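Long-range contacts in heavy metal cation tricomponent efflux pump ZneA(CzcA-like) (PDB 4K0J), which acts as a Zn(II)/proton antiporter of the RND superfamily, working in a tricomponent pump that expels heavy metal cations from the cell: residues C[698-703]-C[809-814]; C[557-562]-C[607-612]. All blocks are in the same frame, centred on the assembly; numbering follows the deposited sequence.

Contact 1: C[698-703]-C[809-814]; sequences DVIIDQ and TVRLNL
Ile700 and Arg811 face each other as a hydrogen-bonded pair where strand 699-701 runs antiparallel to strand 807-812, at the margin of a four-stranded sheet backed by helix 676-690, the alpha/beta sandwich expected of an RND porter subdomain. Ile700 N gives a fairly straight bond to Arg811 O (2.9 Å, 164°), whereas the return bond from Arg811 N is weak. On either side of this pair, Val699 opposes Leu812 and Ile701 opposes Val810. Val699 CG1 meets Val810 CG1 at 3.7 Å, and its other branch, CG2, lies alongside Leu812 CB; such compact branched side chains suit a face pressed against Thr687 and Ala683 of the helix.

Arg811 points to the other face. Its CG sits between the backbone N and the carbonyl carbon (chi1 73°), and the extended chain beyond carries the guanidinium past Ile700, whose CD1 rests over one face near the rim. Asp702 OD1 comes to NH1 at the edge, its carboxylate nearly perpendicular to the guanidinium, and forms a salt bridge whose modelled length is too short to be trusted. The arginine thus combines a long aliphatic stem for packing with a charge answered inside a buried contact.

Both ends of the ladder are tied by side chains. Asn813 ND2 reaches the anti side of Asp698 OD2 at 3.0 Å, while Asn813 OD1 accepts from Asp666 N and the aspartate also forms a salt bridge with Arg815. At the far end, Gln703 folds back at chi2 (77°) to use both ends of its amide on one residue: OE1 accepts from Thr809 N at 2.7 Å, and NE2, also bonded to Thr800 OG1, donates to Thr809 OG1 at 3.2 Å, nearly in the amide plane.

Contact 2: C[557-562]-C[607-612]; sequences LQVTLP and SHIETA
The amide of Gln558 stands between His608 and Glu610 on one face of an antiparallel pair, strands 554-560 and 608-615, inside a five-stranded sheet that matches a porter subdomain of RND pumps. The glutamine chain bends at chi2, which swings its amide over the neighbouring strand. His608 NE2 donates a hydrogen bond to Gln558 OE1 at 3.0 Å, the oxygen lying near the ring's edge but somewhat out of its plane, with amide and imidazole turned 44° apart. The histidine CG is anti to its own backbone N (chi1 178°), which leans the ring forward along its strand, toward Glu610, and across to this oxygen; Phe604 stacks on the ring from outside the two segments.

Glu610 runs side by side with Gln558, both pointing the same way. Its extended chain places OE1 to accept a hydrogen bond from Gln558 NE2 at 2.9 Å through the anti lone pair, the carboxylate plane turned 62° from the amide.

The opposite face is mostly apolar and lies against helix 567-581. Val559 and Ile609 point the same way, CB to CB 3.9 Å, while Leu561 crosses Ile609 obliquely so that CD2 touches CD1 at 3.5 Å. Thr611, another beta-branched residue suited to a strand, sets its CB 3.6 Å from Leu557 CB. Paired backbone bonds join Leu557 with Thr611 and Val559 with Ile609, although Val559 N to Ile609 O is weak; beyond the strands Leu561 N still reaches Ser607 O at 2.8 Å.

A glutamine, with a donor and an acceptor on one flat group, is apt between a ring N-H and a carboxylate. Because NE2 also bonds to Asp654 OD2, acidic oxygens hold the nitrogen end and His608 the oxygen end, which would disfavour flipping of the buried amide.

Overall arrangement
The two contacts lie on the same side of the chain's centre, their own centres about 13 Å apart, in two separate antiparallel sheets. Contact 2 comes first along the chain and closes before contact 1 opens. Their sheets probably correspond to the adjacent PC1 and PC2 porter subdomains, as in AcrB-like pumps. Thr560, at the end of strand 554-560, and Gln645 of strand 645-649 meet the face of contact 1 that carries Ile700 and Arg811: Arg811 NH2 makes a weak hydrogen bond to Thr560 OG1, and Ile700 touches Gln645. The contacts therefore appear to meet at an interface between subdomains, of the kind whose relative movements accompany transport in RND pumps.

Contact 1: C[698-703]-C[809-814]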
loop_
_atom_site.group_PDB
_atom_site.type_symbol
_atom_site.label_atom_id
_atom_site.label_comp_id
_atom_site.label_asym_id
_atom_site.label_seq_id
_atom_site.Cartn_x
_atom_site.Cartn_y
_atom_site.Cartn_z
ATOM N N ASP C 698 4.323 -6.052 -43.995
ATOM C CA ASP C 698 3.325 -7.088 -43.771
ATOM C C ASP C 698 2.009 -6.400 -43.443
ATOM O O ASP C 698 2.017 -5.362 -42.790
ATOM C CB ASP C 698 3.745 -8.003 -42.622
ATOM C CG ASP C 698 5.191 -8.455 -42.731
ATOM O OD1 ASP C 698 5.491 -9.304 -43.598
ATOM O OD2 ASP C 698 6.029 -7.967 -41.942
ATOM N N VAL C 699 0.893 -6.952 -43.921
ATOM C CA VAL C 699 -0.441 -6.432 -43.600
ATOM C C VAL C 699 -1.448 -7.568 -43.489
ATOM O O VAL C 699 -1.586 -8.361 -44.417
ATOM C CB VAL C 699 -0.971 -5.447 -44.672
ATOM C CG1 VAL C 699 -2.465 -5.197 -44.470
ATOM C CG2 VAL C 699 -0.216 -4.132 -44.636
ATOM N N ILE C 700 -2.156 -7.646 -42.365
ATOM C CA ILE C 700 -3.203 -8.655 -42.206
ATOM C C ILE C 700 -4.324 -8.195 -41.287
ATOM O O ILE C 700 -4.182 -7.213 -40.568
ATOM C CB ILE C 700 -2.647 -9.983 -41.670
ATOM C CG1 ILE C 700 -1.354 -9.743 -40.892
ATOM C CG2 ILE C 700 -2.410 -10.958 -42.807
ATOM C CD1 ILE C 700 -0.601 -11.015 -40.562
ATOM N N ILE C 701 -5.449 -8.902 -41.329
ATOM C CA ILE C 701 -6.528 -8.661 -40.382
ATOM C C ILE C 701 -6.299 -9.559 -39.180
ATOM O O ILE C 701 -6.379 -10.782 -39.296
ATOM C CB ILE C 701 -7.913 -8.970 -40.985
ATOM C CG1 ILE C 701 -8.263 -7.956 -42.077
ATOM C CG2 ILE C 701 -8.986 -8.974 -39.899
ATOM C CD1 ILE C 701 -9.668 -8.106 -42.617
ATOM N N ASP C 702 -6.008 -8.948 -38.036
ATOM C CA ASP C 702 -5.684 -9.680 -36.823
ATOM C C ASP C 702 -6.768 -10.690 -36.456
ATOM O O ASP C 702 -6.469 -11.856 -36.192
ATOM C CB ASP C 702 -5.453 -8.710 -35.664
ATOM C CG ASP C 702 -4.637 -9.325 -34.542
ATOM O OD1 ASP C 702 -3.588 -9.938 -34.837
ATOM O OD2 ASP C 702 -5.045 -9.200 -33.367
ATOM N N GLN C 703 -8.023 -10.246 -36.447
ATOM C CA GLN C 703 -9.147 -11.137 -36.164
ATOM C C GLN C 703 -9.348 -12.152 -37.285
ATOM O O GLN C 703 -9.569 -11.796 -38.444
ATOM C CB GLN C 703 -10.437 -10.351 -35.928
ATOM C CG GLN C 703 -10.447 -9.531 -34.657
ATOM C CD GLN C 703 -9.637 -8.258 -34.773
ATOM O OE1 GLN C 703 -9.018 -7.995 -35.804
ATOM N NE2 GLN C 703 -9.640 -7.455 -33.714
ATOM N N THR C 809 -8.848 -5.409 -36.460
ATOM C CA THR C 809 -7.522 -4.813 -36.486
ATOM C C THR C 809 -6.742 -5.173 -37.735
ATOM O O THR C 809 -6.510 -6.346 -38.017
ATOM C CB THR C 809 -6.695 -5.258 -35.278
ATOM O OG1 THR C 809 -7.475 -5.112 -34.087
ATOM C CG2 THR C 809 -5.430 -4.424 -35.168
ATOM N N VAL C 810 -6.330 -4.159 -38.482
ATOM C CA VAL C 810 -5.430 -4.387 -39.594
ATOM C C VAL C 810 -4.011 -4.136 -39.114
ATOM O O VAL C 810 -3.550 -2.997 -39.089
ATOM C CB VAL C 810 -5.742 -3.469 -40.791
ATOM C CG1 VAL C 810 -4.829 -3.803 -41.954
ATOM C CG2 VAL C 810 -7.193 -3.605 -41.208
ATOM N N ARG C 811 -3.325 -5.201 -38.719
ATOM C CA ARG C 811 -1.966 -5.063 -38.230
ATOM C C ARG C 811 -0.943 -5.067 -39.368
ATOM O O ARG C 811 -1.116 -5.772 -40.364
ATOM C CB ARG C 811 -1.659 -6.124 -37.168
ATOM C CG ARG C 811 -1.474 -7.535 -37.662
ATOM C CD ARG C 811 -1.054 -8.416 -36.495
ATOM N NE ARG C 811 -0.432 -9.669 -36.911
ATOM C CZ ARG C 811 -1.076 -10.829 -36.987
ATOM N NH1 ARG C 811 -2.365 -10.894 -36.680
ATOM N NH2 ARG C 811 -0.434 -11.925 -37.369
ATOM N N LEU C 812 0.110 -4.261 -39.210
ATOM C CA LEU C 812 1.096 -4.024 -40.268
ATOM C C LEU C 812 2.430 -3.460 -39.752
ATOM O O LEU C 812 2.460 -2.713 -38.777
ATOM C CB LEU C 812 0.526 -3.073 -41.325
ATOM C CG LEU C 812 0.416 -1.591 -40.959
ATOM C CD1 LEU C 812 0.534 -0.738 -42.209
ATOM C CD2 LEU C 812 -0.884 -1.289 -40.227
ATOM N N ASN C 813 3.528 -3.805 -40.421
ATOM C CA ASN C 813 4.857 -3.321 -40.023
ATOM C C ASN C 813 5.414 -2.213 -40.924
ATOM O O ASN C 813 5.244 -2.245 -42.142
ATOM C CB ASN C 813 5.855 -4.480 -39.949
ATOM C CG ASN C 813 5.485 -5.500 -38.891
ATOM O OD1 ASN C 813 4.990 -5.150 -37.819
ATOM N ND2 ASN C 813 5.719 -6.772 -39.189
ATOM N N LEU C 814 6.095 -1.246 -40.315
ATOM C CA LEU C 814 6.607 -0.074 -41.029
ATOM C C LEU C 814 7.870 -0.354 -41.835
ATOM O O LEU C 814 8.304 0.483 -42.625
ATOM C CB LEU C 814 6.861 1.077 -40.047
ATOM C CG LEU C 814 7.403 0.749 -38.647
ATOM C CD1 LEU C 814 8.823 0.193 -38.677
ATOM C CD2 LEU C 814 7.333 1.976 -37.748
#

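Contact 2: C[557-562]-C[607-612]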
loop_
_atom_site.group_PDB
_atom_site.type_symbol
_atom_site.label_atom_id
_atom_site.label_comp_id
_atom_site.label_asym_id
_atom_site.label_seq_id
_atom_site.Cartn_x
_atom_site.Cartn_y
_atom_site.Cartn_z
ATOM N N LEU C 557 8.304 -14.060 -34.794
ATOM C CA LEU C 557 7.362 -14.149 -35.903
ATOM C C LEU C 557 5.915 -14.329 -35.439
ATOM O O LEU C 557 5.628 -15.135 -34.556
ATOM C CB LEU C 557 7.747 -15.308 -36.832
ATOM C CG LEU C 557 8.772 -15.122 -37.958
ATOM C CD1 LEU C 557 10.121 -14.685 -37.437
ATOM C CD2 LEU C 557 8.922 -16.413 -38.732
ATOM N N GLN C 558 5.007 -13.573 -36.042
ATOM C CA GLN C 558 3.581 -13.810 -35.861
ATOM C C GLN C 558 3.030 -14.451 -37.126
ATOM O O GLN C 558 2.521 -13.767 -38.010
ATOM C CB GLN C 558 2.848 -12.505 -35.564
ATOM C CG GLN C 558 3.186 -11.912 -34.212
ATOM C CD GLN C 558 2.533 -12.663 -33.072
ATOM O OE1 GLN C 558 1.543 -13.368 -33.268
ATOM N NE2 GLN C 558 3.086 -12.520 -31.873
ATOM N N VAL C 559 3.144 -15.770 -37.204
ATOM C CA VAL C 559 2.818 -16.505 -38.414
ATOM C C VAL C 559 1.343 -16.876 -38.474
ATOM O O VAL C 559 0.832 -17.576 -37.598
ATOM C CB VAL C 559 3.690 -17.767 -38.543
ATOM C CG1 VAL C 559 3.218 -18.622 -39.698
ATOM C CG2 VAL C 559 5.150 -17.377 -38.727
ATOM N N THR C 560 0.667 -16.397 -39.518
ATOM C CA THR C 560 -0.771 -16.612 -39.681
ATOM C C THR C 560 -1.079 -17.703 -40.704
ATOM O O THR C 560 -0.463 -17.770 -41.763
ATOM C CB THR C 560 -1.498 -15.318 -40.084
ATOM O OG1 THR C 560 -1.109 -14.256 -39.206
ATOM C CG2 THR C 560 -2.995 -15.504 -40.001
ATOM N N LEU C 561 -2.040 -18.554 -40.375
ATOM C CA LEU C 561 -2.354 -19.722 -41.177
ATOM C C LEU C 561 -3.827 -19.720 -41.601
ATOM O O LEU C 561 -4.629 -18.963 -41.051
ATOM C CB LEU C 561 -2.016 -20.984 -40.383
ATOM C CG LEU C 561 -0.714 -21.709 -40.727
ATOM C CD1 LEU C 561 0.412 -20.741 -40.993
ATOM C CD2 LEU C 561 -0.344 -22.659 -39.615
ATOM N N PRO C 562 -4.184 -20.549 -42.601
ATOM C CA PRO C 562 -5.571 -20.627 -43.073
ATOM C C PRO C 562 -6.574 -20.945 -41.961
ATOM O O PRO C 562 -6.228 -21.642 -41.012
ATOM C CB PRO C 562 -5.525 -21.750 -44.120
ATOM C CG PRO C 562 -4.165 -22.366 -44.008
ATOM C CD PRO C 562 -3.278 -21.314 -43.473
ATOM N N SER C 607 -4.442 -22.197 -36.195
ATOM C CA SER C 607 -4.179 -21.344 -37.343
ATOM C C SER C 607 -3.245 -20.208 -36.955
ATOM O O SER C 607 -2.758 -19.475 -37.811
ATOM C CB SER C 607 -5.483 -20.795 -37.925
ATOM O OG SER C 607 -6.282 -20.199 -36.918
ATOM N N HIS C 608 -2.995 -20.069 -35.659
ATOM C CA HIS C 608 -2.063 -19.062 -35.176
ATOM C C HIS C 608 -0.754 -19.685 -34.729
ATOM O O HIS C 608 -0.743 -20.675 -34.013
ATOM C CB HIS C 608 -2.661 -18.268 -34.020
ATOM C CG HIS C 608 -1.725 -17.247 -33.458
ATOM N ND1 HIS C 608 -0.810 -17.539 -32.471
ATOM C CD2 HIS C 608 -1.549 -15.938 -33.757
ATOM C CE1 HIS C 608 -0.117 -16.453 -32.179
ATOM N NE2 HIS C 608 -0.548 -15.466 -32.943
ATOM N N ILE C 609 0.353 -19.101 -35.162
ATOM C CA ILE C 609 1.649 -19.535 -34.688
ATOM C C ILE C 609 2.435 -18.322 -34.253
ATOM O O ILE C 609 2.320 -17.243 -34.835
ATOM C CB ILE C 609 2.482 -20.262 -35.775
ATOM C CG1 ILE C 609 1.617 -21.178 -36.637
ATOM C CG2 ILE C 609 3.608 -21.065 -35.142
ATOM C CD1 ILE C 609 2.426 -21.971 -37.637
ATOM N N GLU C 610 3.223 -18.508 -33.206
ATOM C CA GLU C 610 4.273 -17.580 -32.862
ATOM C C GLU C 610 5.560 -18.354 -32.991
ATOM O O GLU C 610 5.693 -19.443 -32.437
ATOM C CB GLU C 610 4.100 -17.073 -31.440
ATOM C CG GLU C 610 3.061 -15.982 -31.295
ATOM C CD GLU C 610 2.925 -15.513 -29.867
ATOM O OE1 GLU C 610 2.740 -14.297 -29.654
ATOM O OE2 GLU C 610 3.010 -16.367 -28.957
ATOM N N THR C 611 6.503 -17.797 -33.742
ATOM C CA THR C 611 7.763 -18.482 -34.000
ATOM C C THR C 611 8.944 -17.723 -33.401
ATOM O O THR C 611 9.004 -16.501 -33.477
ATOM C CB THR C 611 7.978 -18.667 -35.518
ATOM O OG1 THR C 611 6.801 -19.240 -36.100
ATOM C CG2 THR C 611 9.180 -19.565 -35.798
ATOM N N ALA C 612 9.876 -18.446 -32.793
ATOM C CA ALA C 612 11.109 -17.831 -32.322
ATOM C C ALA C 612 12.281 -18.239 -33.215
ATOM O O ALA C 612 12.540 -19.426 -33.421
ATOM C CB ALA C 612 11.375 -18.201 -30.874
#